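Local coordinates for fatty acid-binding protein homolog 8 (Caenorhabditis elegans, PDB 6C1Z) that carries unsaturated fatty acids such as oleic acid from the lysosome to the nucleus, where it activates the transcription of longevity genes, at residues 7-15 against 40-48; 49-57 against 64-72. All blocks are in the same frame, centred on the assembly; numbering follows the deposited sequence.

In the fold
Both contacts are antiparallel strand pairings in the ten-stranded barrel of the fatty acid-binding proteins, part interior and part surface. Interaction 1 joins strands 10-18 and 43-49, neighbours in the sheet although helices 20-27 and 31-39 lie between them in sequence; interaction 2 is the short-range hairpin of strands 52-58 and 64-68. Strand 43-49 pairs with strand 52-58 (Glu-45 N to Asn-56 O), so the four strands are continuous. Inward, interaction 1 offers aliphatic groups with the rings of Phe-8 and Trp-12, interaction 2 an aromatic cluster. Outward, each sets a lysine beside a threonine hydroxyl; an Arg-11/Glu-45 salt bridge lies alongside in the first, and Asp-51 in the second, at doubtfully short modelled distances.

Interaction 1 (7-15 against 40-48); sequences EFIGRWKLV and TSPTLEIKL
Ile-46 packs against the Phe-8 backbone and CB, and obliquely beside the Trp-12 indole, where the first two strands of the fatty acid-binding protein barrel, 10-18 and 43-49, run antiparallel. Its branched CB lies 3.5 Å from Phe-8 O, and with CG1 beside its own backbone N (chi1 -67°) CD1 arrives 4.2 Å from Phe-8 CB. This apolar group suits the barrel's inner face, shared with Leu-44 and backed by Leu-120. Gly-10 suits its phi of 148°, where a CB would press on the preceding carbonyl O; Gly-10 N donates to Ile-46 O, and Gly-10 O accepts from Ile-46 N.

On the outer face, the Thr-43 hydroxyl takes a bond from Lys-13, NZ to OG1 2.8 Å, the lysine folding back at chi2 (-74°). Thr-43 CG2 lies over one face of the Arg-11 guanidinium, whose edge meets Glu-45 in a loose salt bridge, NH1 to OE2 3.6 Å; the stronger partner of Arg-11 is Glu-138, through NE.

Leu-14 CD2 packs on Pro-42 CD at 3.7 Å; the proline ring gives an apolar surface while its carbonyl accepts from Leu-14 N. Trp-12 NE1 donates to Phe-8 O at 3.0 Å, from above the carbonyl plane.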
ATOM      1  N   GLU A   7      16.082   1.462  -5.418  1.00 24.78           N
ATOM      2  CA  GLU A   7      15.594   2.769  -5.841  1.00 25.04           C
ATOM      3  C   GLU A   7      14.325   3.186  -5.120  1.00 22.36           C
ATOM      4  O   GLU A   7      13.967   4.369  -5.149  1.00 23.36           O
ATOM      5  CB  GLU A   7      15.370   2.758  -7.358  1.00 24.03           C
ATOM      6  CG  GLU A   7      16.630   2.468  -8.159  1.00 31.24           C
ATOM      7  CD  GLU A   7      16.380   2.360  -9.656  1.00 35.78           C
ATOM      8  OE1 GLU A   7      15.804   3.299 -10.246  1.00 53.35           O
ATOM      9  OE2 GLU A   7      16.754   1.320 -10.226  1.00 33.32           O
ATOM     10  N   PHE A   8      13.642   2.245  -4.471  1.00 20.29           N
ATOM     11  CA  PHE A   8      12.438   2.577  -3.735  1.00 19.57           C
ATOM     12  C   PHE A   8      12.741   3.130  -2.355  1.00 19.70           C
ATOM     13  O   PHE A   8      11.833   3.702  -1.718  1.00 21.78           O
ATOM     14  CB  PHE A   8      11.581   1.319  -3.570  1.00 18.64           C
ATOM     15  CG  PHE A   8      10.904   0.852  -4.835  1.00 18.13           C
ATOM     16  CD1 PHE A   8      11.604   0.104  -5.792  1.00 19.12           C
ATOM     17  CD2 PHE A   8       9.592   1.156  -5.082  1.00 18.61           C
ATOM     18  CE1 PHE A   8      10.971  -0.340  -6.938  1.00 20.41           C
ATOM     19  CE2 PHE A   8       8.949   0.706  -6.228  1.00 20.06           C
ATOM     20  CZ  PHE A   8       9.662  -0.039  -7.178  1.00 20.91           C
ATOM     21  N   ILE A   9      13.950   2.920  -1.850  1.00 21.81           N
ATOM     22  CA  ILE A   9      14.244   3.257  -0.460  1.00 22.98           C
ATOM     23  C   ILE A   9      14.262   4.771  -0.285  1.00 23.43           C
ATOM     24  O   ILE A   9      14.912   5.502  -1.042  1.00 26.88           O
ATOM     25  CB  ILE A   9      15.568   2.614  -0.037  1.00 23.53           C
ATOM     26  CG1 ILE A   9      15.377   1.107   0.065  1.00 24.03           C
ATOM     27  CG2 ILE A   9      16.066   3.210   1.288  1.00 26.58           C
ATOM     28  CD1 ILE A   9      16.633   0.330   0.191  1.00 25.88           C
ATOM     29  N   GLY A  10      13.521   5.249   0.705  1.00 22.94           N
ATOM     30  CA  GLY A  10      13.508   6.659   1.047  1.00 24.61           C
ATOM     31  C   GLY A  10      12.148   7.052   1.571  1.00 22.93           C
ATOM     32  O   GLY A  10      11.349   6.205   1.940  1.00 22.57           O
ATOM     33  N   ARG A  11      11.893   8.354   1.567  1.00 25.68           N
ATOM     34  CA  ARG A  11      10.671   8.935   2.085  1.00 24.38           C
ATOM     35  C   ARG A  11       9.959   9.657   0.951  1.00 26.29           C
ATOM     36  O   ARG A  11      10.589  10.379   0.176  1.00 29.01           O
ATOM     37  CB  ARG A  11      10.983   9.888   3.262  1.00 31.55           C
ATOM     38  CG  ARG A  11      11.287   9.145   4.584  1.00 31.07           C
ATOM     39  CD  ARG A  11      11.938  10.002   5.670  1.00 36.50           C
ATOM     40  NE  ARG A  11      11.052  11.060   6.152  1.00 40.16           N
ATOM     41  CZ  ARG A  11      10.142  10.911   7.109  1.00 36.68           C
ATOM     42  NH1 ARG A  11       9.972   9.740   7.710  1.00 40.96           N
ATOM     43  NH2 ARG A  11       9.385  11.946   7.451  1.00 33.08           N
ATOM     44  N   TRP A  12       8.641   9.485   0.877  1.00 23.65           N
ATOM     45  CA  TRP A  12       7.827   9.865  -0.265  1.00 22.91           C
ATOM     46  C   TRP A  12       6.570  10.567   0.239  1.00 25.98           C
ATOM     47  O   TRP A  12       5.964  10.127   1.223  1.00 30.43           O
ATOM     48  CB  TRP A  12       7.435   8.594  -1.042  1.00 23.84           C
ATOM     49  CG  TRP A  12       8.575   7.766  -1.570  1.00 20.90           C
ATOM     50  CD1 TRP A  12       9.179   6.701  -0.948  1.00 22.45           C
ATOM     51  CD2 TRP A  12       9.240   7.915  -2.838  1.00 21.53           C
ATOM     52  NE1 TRP A  12      10.180   6.190  -1.743  1.00 22.63           N
ATOM     53  CE2 TRP A  12      10.234   6.921  -2.904  1.00 21.57           C
ATOM     54  CE3 TRP A  12       9.103   8.808  -3.928  1.00 22.58           C
ATOM     55  CZ2 TRP A  12      11.049   6.762  -4.017  1.00 24.16           C
ATOM     56  CZ3 TRP A  12       9.915   8.644  -5.010  1.00 24.53           C
ATOM     57  CH2 TRP A  12      10.880   7.643  -5.045  1.00 23.54           C
ATOM     58  N   LYS A  13       6.185  11.663  -0.421  1.00 24.12           N
ATOM     59  CA  LYS A  13       5.070  12.511   0.002  1.00 24.10           C
ATOM     60  C   LYS A  13       3.953  12.420  -1.036  1.00 26.59           C
ATOM     61  O   LYS A  13       4.207  12.578  -2.235  1.00 25.50           O
ATOM     62  CB  LYS A  13       5.524  13.967   0.146  1.00 27.68           C
ATOM     63  CG  LYS A  13       6.554  14.196   1.236  1.00 34.88           C
ATOM     64  CD  LYS A  13       5.946  14.138   2.610  1.00 53.56           C
ATOM     65  CE  LYS A  13       6.986  14.466   3.658  1.00 42.55           C
ATOM     66  NZ  LYS A  13       6.398  14.678   5.011  1.00 58.57           N
ATOM     67  N   LEU A  14       2.715  12.165  -0.586  1.00 24.47           N
ATOM     68  CA  LEU A  14       1.607  12.053  -1.535  1.00 25.72           C
ATOM     69  C   LEU A  14       1.347  13.395  -2.218  1.00 26.33           C
ATOM     70  O   LEU A  14       1.186  14.413  -1.546  1.00 29.58           O
ATOM     71  CB  LEU A  14       0.341  11.600  -0.807  1.00 26.10           C
ATOM     72  CG  LEU A  14      -0.852  11.316  -1.722  1.00 25.62           C
ATOM     73  CD1 LEU A  14      -0.681  10.020  -2.468  1.00 23.99           C
ATOM     74  CD2 LEU A  14      -2.160  11.314  -0.960  1.00 28.57           C
ATOM     75  N   VAL A  15       1.290  13.390  -3.550  1.00 26.69           N
ATOM     76  CA  VAL A  15       0.934  14.572  -4.324  1.00 29.54           C
ATOM     77  C   VAL A  15      -0.336  14.407  -5.152  1.00 28.35           C
ATOM     78  O   VAL A  15      -0.894  15.417  -5.600  1.00 30.99           O
ATOM     79  CB  VAL A  15       2.102  15.051  -5.212  1.00 31.66           C
ATOM     80  CG1 VAL A  15       3.265  15.472  -4.346  1.00 32.35           C
ATOM     81  CG2 VAL A  15       2.524  13.970  -6.183  1.00 32.25           C
ATOM     82  N   THR A  40      -6.105  12.918   4.249  1.00 42.75           N
ATOM     83  CA  THR A  40      -4.705  13.113   4.588  1.00 40.08           C
ATOM     84  C   THR A  40      -3.820  13.004   3.350  1.00 35.70           C
ATOM     85  O   THR A  40      -4.214  12.465   2.312  1.00 40.03           O
ATOM     86  CB  THR A  40      -4.231  12.055   5.576  1.00 39.18           C
ATOM     87  OG1 THR A  40      -4.274  10.770   4.944  1.00 38.60           O
ATOM     88  CG2 THR A  40      -5.087  12.055   6.833  1.00 44.10           C
ATOM     89  N   SER A  41      -2.596  13.525   3.480  1.00 36.13           N
ATOM     90  CA  SER A  41      -1.542  13.370   2.478  1.00 35.34           C
ATOM     91  C   SER A  41      -0.381  12.681   3.186  1.00 33.43           C
ATOM     92  O   SER A  41       0.521  13.353   3.712  1.00 32.85           O
ATOM     93  CB  SER A  41      -1.123  14.718   1.894  1.00 37.55           C
ATOM     94  OG  SER A  41      -2.180  15.275   1.129  1.00 44.01           O
ATOM     95  N   PRO A  42      -0.370  11.350   3.224  1.00 28.03           N
ATOM     96  CA  PRO A  42       0.587  10.630   4.069  1.00 25.80           C
ATOM     97  C   PRO A  42       1.998  10.713   3.522  1.00 26.07           C
ATOM     98  O   PRO A  42       2.238  11.076   2.368  1.00 29.54           O
ATOM     99  CB  PRO A  42       0.078   9.187   4.043  1.00 28.14           C
ATOM    100  CG  PRO A  42      -0.762   9.085   2.843  1.00 43.02           C
ATOM    101  CD  PRO A  42      -1.334  10.433   2.586  1.00 30.67           C
ATOM    102  N   THR A  43       2.942  10.364   4.395  1.00 23.90           N
ATOM    103  CA  THR A  43       4.330  10.149   4.029  1.00 25.75           C
ATOM    104  C   THR A  43       4.599   8.655   4.073  1.00 24.38           C
ATOM    105  O   THR A  43       4.301   7.990   5.071  1.00 23.69           O
ATOM    106  CB  THR A  43       5.240  10.871   5.016  1.00 28.79           C
ATOM    107  OG1 THR A  43       4.983  12.270   4.923  1.00 32.76           O
ATOM    108  CG2 THR A  43       6.701  10.608   4.699  1.00 31.33           C
ATOM    109  N   LEU A  44       5.158   8.132   2.994  1.00 23.28           N
ATOM    110  CA  LEU A  44       5.474   6.720   2.892  1.00 21.78           C
ATOM    111  C   LEU A  44       6.980   6.579   3.008  1.00 20.38           C
ATOM    112  O   LEU A  44       7.726   7.160   2.220  1.00 23.88           O
ATOM    113  CB  LEU A  44       4.970   6.159   1.562  1.00 24.83           C
ATOM    114  CG  LEU A  44       5.474   4.775   1.121  1.00 25.65           C
ATOM    115  CD1 LEU A  44       5.112   3.705   2.117  1.00 25.98           C
ATOM    116  CD2 LEU A  44       4.935   4.422  -0.266  1.00 29.49           C
ATOM    117  N   GLU A  45       7.430   5.837   4.005  1.00 21.35           N
ATOM    118  CA  GLU A  45       8.837   5.564   4.207  1.00 21.31           C
ATOM    119  C   GLU A  45       9.075   4.109   3.864  1.00 21.79           C
ATOM    120  O   GLU A  45       8.397   3.224   4.403  1.00 21.33           O
ATOM    121  CB  GLU A  45       9.201   5.823   5.665  1.00 25.36           C
ATOM    122  CG  GLU A  45      10.540   5.305   6.126  1.00 29.89           C
ATOM    123  CD  GLU A  45      10.740   5.543   7.601  1.00 60.46           C
ATOM    124  OE1 GLU A  45      10.148   4.802   8.430  1.00 43.53           O
ATOM    125  OE2 GLU A  45      11.460   6.503   7.923  1.00 51.34           O
ATOM    126  N   ILE A  46      10.042   3.872   2.984  1.00 20.10           N
ATOM    127  CA  ILE A  46      10.432   2.526   2.578  1.00 19.19           C
ATOM    128  C   ILE A  46      11.870   2.343   3.025  1.00 19.58           C
ATOM    129  O   ILE A  46      12.752   3.143   2.667  1.00 20.70           O
ATOM    130  CB  ILE A  46      10.296   2.329   1.062  1.00 20.97           C
ATOM    131  CG1 ILE A  46       8.833   2.376   0.652  1.00 20.71           C
ATOM    132  CG2 ILE A  46      10.936   1.006   0.622  1.00 20.89           C
ATOM    133  CD1 ILE A  46       8.628   2.423  -0.866  1.00 22.57           C
ATOM    134  N   LYS A  47      12.121   1.299   3.809  1.00 20.98           N
ATOM    135  CA  LYS A  47      13.464   0.985   4.256  1.00 21.79           C
ATOM    136  C   LYS A  47      13.650  -0.525   4.233  1.00 22.34           C
ATOM    137  O   LYS A  47      12.675  -1.282   4.187  1.00 22.90           O
ATOM    138  CB  LYS A  47      13.767   1.600   5.642  1.00 29.23           C
ATOM    139  CG  LYS A  47      12.800   1.224   6.749  1.00 33.75           C
ATOM    140  CD  LYS A  47      12.824   2.225   7.932  1.00 33.81           C
ATOM    141  CE  LYS A  47      14.225   2.483   8.446  1.00 57.77           C
ATOM    142  NZ  LYS A  47      14.224   3.355   9.672  1.00 79.36           N
ATOM    143  N   LEU A  48      14.903  -0.949   4.205  1.00 24.16           N
ATOM    144  CA  LEU A  48      15.274  -2.355   4.200  1.00 24.94           C
ATOM    145  C   LEU A  48      16.216  -2.601   5.368  1.00 27.86           C
ATOM    146  O   LEU A  48      17.296  -1.998   5.441  1.00 30.68           O
ATOM    147  CB  LEU A  48      15.946  -2.713   2.873  1.00 26.03           C
ATOM    148  CG  LEU A  48      16.495  -4.131   2.755  1.00 27.73           C
ATOM    149  CD1 LEU A  48      15.399  -5.168   2.980  1.00 27.92           C
ATOM    150  CD2 LEU A  48      17.157  -4.328   1.396  1.00 30.33           C
TER

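Interaction 2 (49-57 against 64-72)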
ATOM      1  N   ASP A  49      15.842  -3.533   6.241  1.00 27.76           N
ATOM      2  CA  ASP A  49      16.647  -3.921   7.405  1.00 30.80           C
ATOM      3  C   ASP A  49      17.049  -5.383   7.228  1.00 31.99           C
ATOM      4  O   ASP A  49      16.249  -6.280   7.490  1.00 32.83           O
ATOM      5  CB  ASP A  49      15.847  -3.734   8.693  1.00 30.63           C
ATOM      6  CG  ASP A  49      16.605  -4.185   9.924  1.00 41.80           C
ATOM      7  OD1 ASP A  49      17.810  -4.505   9.811  1.00 43.28           O
ATOM      8  OD2 ASP A  49      15.988  -4.235  11.009  1.00 71.47           O
ATOM      9  N   GLY A  50      18.284  -5.621   6.807  1.00 23.66           N
ATOM     10  CA  GLY A  50      18.724  -6.957   6.464  1.00 26.79           C
ATOM     11  C   GLY A  50      17.954  -7.451   5.265  1.00 26.30           C
ATOM     12  O   GLY A  50      18.063  -6.873   4.180  1.00 24.66           O
ATOM     13  N   ASP A  51      17.136  -8.487   5.460  1.00 25.66           N
ATOM     14  CA  ASP A  51      16.226  -8.956   4.429  1.00 22.15           C
ATOM     15  C   ASP A  51      14.766  -8.634   4.709  1.00 20.55           C
ATOM     16  O   ASP A  51      13.886  -9.185   4.042  1.00 22.84           O
ATOM     17  CB  ASP A  51      16.418 -10.455   4.150  1.00 25.15           C
ATOM     18  CG  ASP A  51      15.970 -11.344   5.282  1.00 35.70           C
ATOM     19  OD1 ASP A  51      15.784 -10.866   6.422  1.00 33.49           O
ATOM     20  OD2 ASP A  51      15.801 -12.566   5.012  1.00 36.20           O
ATOM     21  N   THR A  52      14.480  -7.747   5.659  1.00 20.86           N
ATOM     22  CA  THR A  52      13.110  -7.377   5.993  1.00 20.42           C
ATOM     23  C   THR A  52      12.807  -5.978   5.466  1.00 18.90           C
ATOM     24  O   THR A  52      13.460  -4.998   5.854  1.00 21.23           O
ATOM     25  CB  THR A  52      12.854  -7.444   7.500  1.00 24.24           C
ATOM     26  OG1 THR A  52      13.108  -8.781   7.953  1.00 30.29           O
ATOM     27  CG2 THR A  52      11.409  -7.062   7.800  1.00 22.86           C
ATOM     28  N   TRP A  53      11.801  -5.883   4.605  1.00 17.25           N
ATOM     29  CA  TRP A  53      11.328  -4.603   4.115  1.00 16.55           C
ATOM     30  C   TRP A  53      10.368  -3.971   5.118  1.00 17.97           C
ATOM     31  O   TRP A  53       9.591  -4.654   5.779  1.00 18.35           O
ATOM     32  CB  TRP A  53      10.609  -4.781   2.765  1.00 17.34           C
ATOM     33  CG  TRP A  53      11.582  -5.045   1.646  1.00 16.57           C
ATOM     34  CD1 TRP A  53      11.975  -6.267   1.192  1.00 20.23           C
ATOM     35  CD2 TRP A  53      12.308  -4.076   0.903  1.00 18.86           C
ATOM     36  NE1 TRP A  53      12.903  -6.111   0.200  1.00 18.90           N
ATOM     37  CE2 TRP A  53      13.125  -4.778  -0.008  1.00 17.29           C
ATOM     38  CE3 TRP A  53      12.357  -2.673   0.922  1.00 18.75           C
ATOM     39  CZ2 TRP A  53      13.990  -4.126  -0.887  1.00 19.07           C
ATOM     40  CZ3 TRP A  53      13.205  -2.032   0.044  1.00 20.62           C
ATOM     41  CH2 TRP A  53      14.015  -2.762  -0.853  1.00 20.32           C
ATOM     42  N   HIS A  54      10.353  -2.647   5.136  1.00 18.86           N
ATOM     43  CA  HIS A  54       9.407  -1.877   5.934  1.00 19.85           C
ATOM     44  C   HIS A  54       8.784  -0.826   5.033  1.00 17.24           C
ATOM     45  O   HIS A  54       9.507  -0.021   4.430  1.00 20.59           O
ATOM     46  CB  HIS A  54      10.121  -1.242   7.123  1.00 21.75           C
ATOM     47  CG  HIS A  54      10.672  -2.251   8.077  1.00 20.43           C
ATOM     48  ND1 HIS A  54       9.943  -2.702   9.159  1.00 26.04           N
ATOM     49  CD2 HIS A  54      11.852  -2.905   8.123  1.00 21.73           C
ATOM     50  CE1 HIS A  54      10.660  -3.586   9.831  1.00 29.10           C
ATOM     51  NE2 HIS A  54      11.821  -3.735   9.218  1.00 25.13           N
ATOM     52  N   PHE A  55       7.468  -0.868   4.886  1.00 17.92           N
ATOM     53  CA  PHE A  55       6.691   0.157   4.190  1.00 17.62           C
ATOM     54  C   PHE A  55       5.834   0.787   5.266  1.00 19.68           C
ATOM     55  O   PHE A  55       4.828   0.212   5.694  1.00 20.62           O
ATOM     56  CB  PHE A  55       5.791  -0.446   3.100  1.00 18.78           C
ATOM     57  CG  PHE A  55       6.476  -0.725   1.769  1.00 18.25           C
ATOM     58  CD1 PHE A  55       7.673  -1.413   1.689  1.00 18.55           C
ATOM     59  CD2 PHE A  55       5.897  -0.278   0.596  1.00 23.27           C
ATOM     60  CE1 PHE A  55       8.271  -1.673   0.430  1.00 20.52           C
ATOM     61  CE2 PHE A  55       6.499  -0.530  -0.645  1.00 24.49           C
ATOM     62  CZ  PHE A  55       7.672  -1.225  -0.707  1.00 22.75           C
ATOM     63  N   ASN A  56       6.253   1.942   5.732  1.00 18.95           N
ATOM     64  CA  ASN A  56       5.590   2.605   6.834  1.00 19.98           C
ATOM     65  C   ASN A  56       4.916   3.860   6.317  1.00 21.75           C
ATOM     66  O   ASN A  56       5.577   4.735   5.747  1.00 25.02           O
ATOM     67  CB  ASN A  56       6.612   2.952   7.912  1.00 22.06           C
ATOM     68  CG  ASN A  56       7.266   1.734   8.502  1.00 25.10           C
ATOM     69  OD1 ASN A  56       6.698   0.646   8.496  1.00 24.77           O
ATOM     70  ND2 ASN A  56       8.460   1.911   9.050  1.00 28.28           N
ATOM     71  N   GLN A  57       3.630   3.995   6.580  1.00 21.71           N
ATOM     72  CA  GLN A  57       2.870   5.146   6.121  1.00 23.19           C
ATOM     73  C   GLN A  57       2.503   5.986   7.332  1.00 24.27           C
ATOM     74  O   GLN A  57       1.949   5.468   8.304  1.00 27.90           O
ATOM     75  CB  GLN A  57       1.611   4.698   5.382  1.00 24.24           C
ATOM     76  CG  GLN A  57       0.888   5.802   4.647  1.00 55.09           C
ATOM     77  CD  GLN A  57       0.228   5.308   3.379  1.00 57.15           C
ATOM     78  OE1 GLN A  57      -0.959   5.540   3.149  1.00 69.88           O
ATOM     79  NE2 GLN A  57       0.993   4.617   2.549  1.00 62.74           N
ATOM     80  N   ASN A  64       0.650   3.469   9.777  1.00 27.57           N
ATOM     81  CA  ASN A  64       0.476   2.091   9.333  1.00 33.04           C
ATOM     82  C   ASN A  64       1.848   1.558   8.972  1.00 35.97           C
ATOM     83  O   ASN A  64       2.442   1.996   7.982  1.00 44.07           O
ATOM     84  CB  ASN A  64      -0.420   2.014   8.103  1.00 31.98           C
ATOM     85  CG  ASN A  64      -1.705   2.770   8.275  1.00 71.62           C
ATOM     86  OD1 ASN A  64      -2.295   2.775   9.352  1.00 48.01           O
ATOM     87  ND2 ASN A  64      -2.149   3.423   7.209  1.00 64.49           N
ATOM     88  N   LYS A  65       2.331   0.596   9.744  1.00 31.24           N
ATOM     89  CA  LYS A  65       3.663   0.054   9.543  1.00 27.96           C
ATOM     90  C   LYS A  65       3.534  -1.383   9.073  1.00 27.69           C
ATOM     91  O   LYS A  65       2.835  -2.195   9.687  1.00 30.20           O
ATOM     92  CB  LYS A  65       4.494   0.155  10.822  1.00 34.66           C
ATOM     93  CG  LYS A  65       4.554   1.586  11.372  1.00 36.28           C
ATOM     94  CD  LYS A  65       5.831   1.867  12.165  1.00 49.29           C
ATOM     95  CE  LYS A  65       5.871   1.104  13.480  1.00 63.19           C
ATOM     96  NZ  LYS A  65       7.101   1.403  14.273  1.00 50.67           N
ATOM     97  N   LEU A  66       4.174  -1.683   7.965  1.00 24.43           N
ATOM     98  CA  LEU A  66       4.118  -3.007   7.384  1.00 23.94           C
ATOM     99  C   LEU A  66       5.543  -3.496   7.235  1.00 24.94           C
ATOM    100  O   LEU A  66       6.366  -2.820   6.614  1.00 24.53           O
ATOM    101  CB  LEU A  66       3.431  -2.925   6.023  1.00 23.54           C
ATOM    102  CG  LEU A  66       3.305  -4.229   5.250  1.00 24.77           C
ATOM    103  CD1 LEU A  66       2.438  -5.221   5.987  1.00 39.33           C
ATOM    104  CD2 LEU A  66       2.716  -3.928   3.887  1.00 30.89           C
ATOM    105  N   ALA A  67       5.819  -4.672   7.760  1.00 21.55           N
ATOM    106  CA  ALA A  67       7.095  -5.346   7.619  1.00 20.70           C
ATOM    107  C   ALA A  67       6.847  -6.656   6.885  1.00 22.24           C
ATOM    108  O   ALA A  67       5.839  -7.330   7.124  1.00 23.02           O
ATOM    109  CB  ALA A  67       7.703  -5.638   8.994  1.00 24.68           C
ATOM    110  N   PHE A  68       7.755  -7.022   5.985  1.00 19.16           N
ATOM    111  CA  PHE A  68       7.586  -8.274   5.271  1.00 20.12           C
ATOM    112  C   PHE A  68       8.914  -8.697   4.673  1.00 21.98           C
ATOM    113  O   PHE A  68       9.820  -7.880   4.448  1.00 20.33           O
ATOM    114  CB  PHE A  68       6.529  -8.145   4.167  1.00 22.33           C
ATOM    115  CG  PHE A  68       6.843  -7.077   3.141  1.00 19.72           C
ATOM    116  CD1 PHE A  68       7.594  -7.359   2.002  1.00 18.07           C
ATOM    117  CD2 PHE A  68       6.363  -5.788   3.294  1.00 21.18           C
ATOM    118  CE1 PHE A  68       7.864  -6.392   1.078  1.00 19.31           C
ATOM    119  CE2 PHE A  68       6.618  -4.804   2.335  1.00 21.21           C
ATOM    120  CZ  PHE A  68       7.385  -5.097   1.238  1.00 19.60           C
ATOM    121  N   LYS A  69       8.991  -9.986   4.351  1.00 25.71           N
ATOM    122  CA  LYS A  69      10.010 -10.501   3.449  1.00 23.79           C
ATOM    123  C   LYS A  69       9.377 -10.884   2.126  1.00 21.87           C
ATOM    124  O   LYS A  69       8.257 -11.405   2.072  1.00 22.66           O
ATOM    125  CB  LYS A  69      10.743 -11.688   4.053  1.00 25.64           C
ATOM    126  CG  LYS A  69      11.400 -11.329   5.368  1.00 27.32           C
ATOM    127  CD  LYS A  69      12.138 -12.501   5.959  1.00 30.13           C
ATOM    128  CE  LYS A  69      12.589 -12.219   7.379  1.00 33.69           C
ATOM    129  NZ  LYS A  69      13.648 -11.186   7.451  1.00 71.69           N
ATOM    130  N   ILE A  70      10.065 -10.515   1.040  1.00 23.48           N
ATOM    131  CA  ILE A  70       9.626 -10.849  -0.300  1.00 22.89           C
ATOM    132  C   ILE A  70       9.414 -12.353  -0.412  1.00 21.47           C
ATOM    133  O   ILE A  70      10.251 -13.140   0.043  1.00 23.27           O
ATOM    134  CB  ILE A  70      10.678 -10.329  -1.310  1.00 24.71           C
ATOM    135  CG1 ILE A  70      10.709  -8.804  -1.323  1.00 31.07           C
ATOM    136  CG2 ILE A  70      10.439 -10.854  -2.695  1.00 35.67           C
ATOM    137  CD1 ILE A  70       9.444  -8.218  -1.791  1.00 28.71           C
ATOM    138  N   ARG A  71       8.276 -12.755  -0.996  1.00 21.53           N
ATOM    139  CA  ARG A  71       7.935 -14.144  -1.302  1.00 25.35           C
ATOM    140  C   ARG A  71       7.498 -14.965  -0.094  1.00 26.99           C
ATOM    141  O   ARG A  71       7.286 -16.168  -0.224  1.00 28.35           O
ATOM    142  CB  ARG A  71       9.056 -14.892  -2.036  1.00 25.05           C
ATOM    143  CG  ARG A  71       9.446 -14.258  -3.370  1.00 29.49           C
ATOM    144  CD  ARG A  71      10.709 -14.906  -3.964  1.00 31.79           C
ATOM    145  NE  ARG A  71      11.719 -15.110  -2.927  1.00 36.47           N
ATOM    146  CZ  ARG A  71      12.666 -14.228  -2.612  1.00 29.62           C
ATOM    147  NH1 ARG A  71      12.775 -13.085  -3.273  1.00 34.07           N
ATOM    148  NH2 ARG A  71      13.521 -14.490  -1.628  1.00 29.09           N
ATOM    149  N   GLU A  72       7.313 -14.344   1.061  1.00 25.68           N
ATOM    150  CA  GLU A  72       6.991 -15.054   2.290  1.00 27.54           C
ATOM    151  C   GLU A  72       5.609 -14.616   2.746  1.00 27.01           C
ATOM    152  O   GLU A  72       5.423 -13.464   3.148  1.00 25.66           O
ATOM    153  CB  GLU A  72       8.038 -14.754   3.362  1.00 28.48           C
ATOM    154  CG  GLU A  72       9.409 -15.344   3.068  1.00 43.42           C
ATOM    155  CD  GLU A  72      10.044 -16.017   4.279  1.00 55.56           C
ATOM    156  OE1 GLU A  72       9.471 -15.938   5.389  1.00 75.67           O
ATOM    157  OE2 GLU A  72      11.120 -16.630   4.117  1.00 74.16           O
TER
HETATM  158  O   HOH W   1      12.736  -9.618   1.602  1.00 27.41           O
HETATM  159  O   HOH W   2       2.193   0.756   5.440  1.00 47.86           O
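Trp-53, Phe-55 and Phe-68 form an aromatic cluster on the inward face of the hairpin of strands 52-58 and 64-68. Phe-68 CG stands in the crowded position between backbone N and carbonyl carbon (chi1 58°), which swings the ring across to strand 52-58. Trp-53 CB sits over its face, 3.8 Å from the ring centroid, in a CH-pi contact; the indole's five-membered ring is nearly parallel (20°) but slid aside. Phe-55 approaches obliquely, CD1 to Phe-68 CE2 3.6 Å, with planes 48° apart. Ile-70 CG1 adds an aliphatic patch by Trp-53 CD1. Such bulky, apolar groups suit an interior that receives lipid chains.

Backbone bonds join Trp-53 with Phe-68, Phe-55 with Leu-66 and Gln-57 with Asn-64. One water donates to both Phe-55 O and Asn-64 O. A second donates to Asp-51 O and accepts from Ile-70 N, its O 2.9 Å from that N.

At the exposed end, the long, flexible Lys-69 can extend NZ past the last pair to Thr-52 OG1 and to a salt bridge with Asp-51 OD1, although the modelled distances are doubtfully short.

Strand 64-68 is outermost in the sheet, and Leu-66 and Phe-68 meet Phe-74 of the other outermost strand, 74-77, across the backbone gap known in this family. Trp-53 and Phe-55 meet Phe-95 of strand 94-101 edge-to-face. The edge of strand 52-58 away from strand 64-68 pairs with strand 43-49.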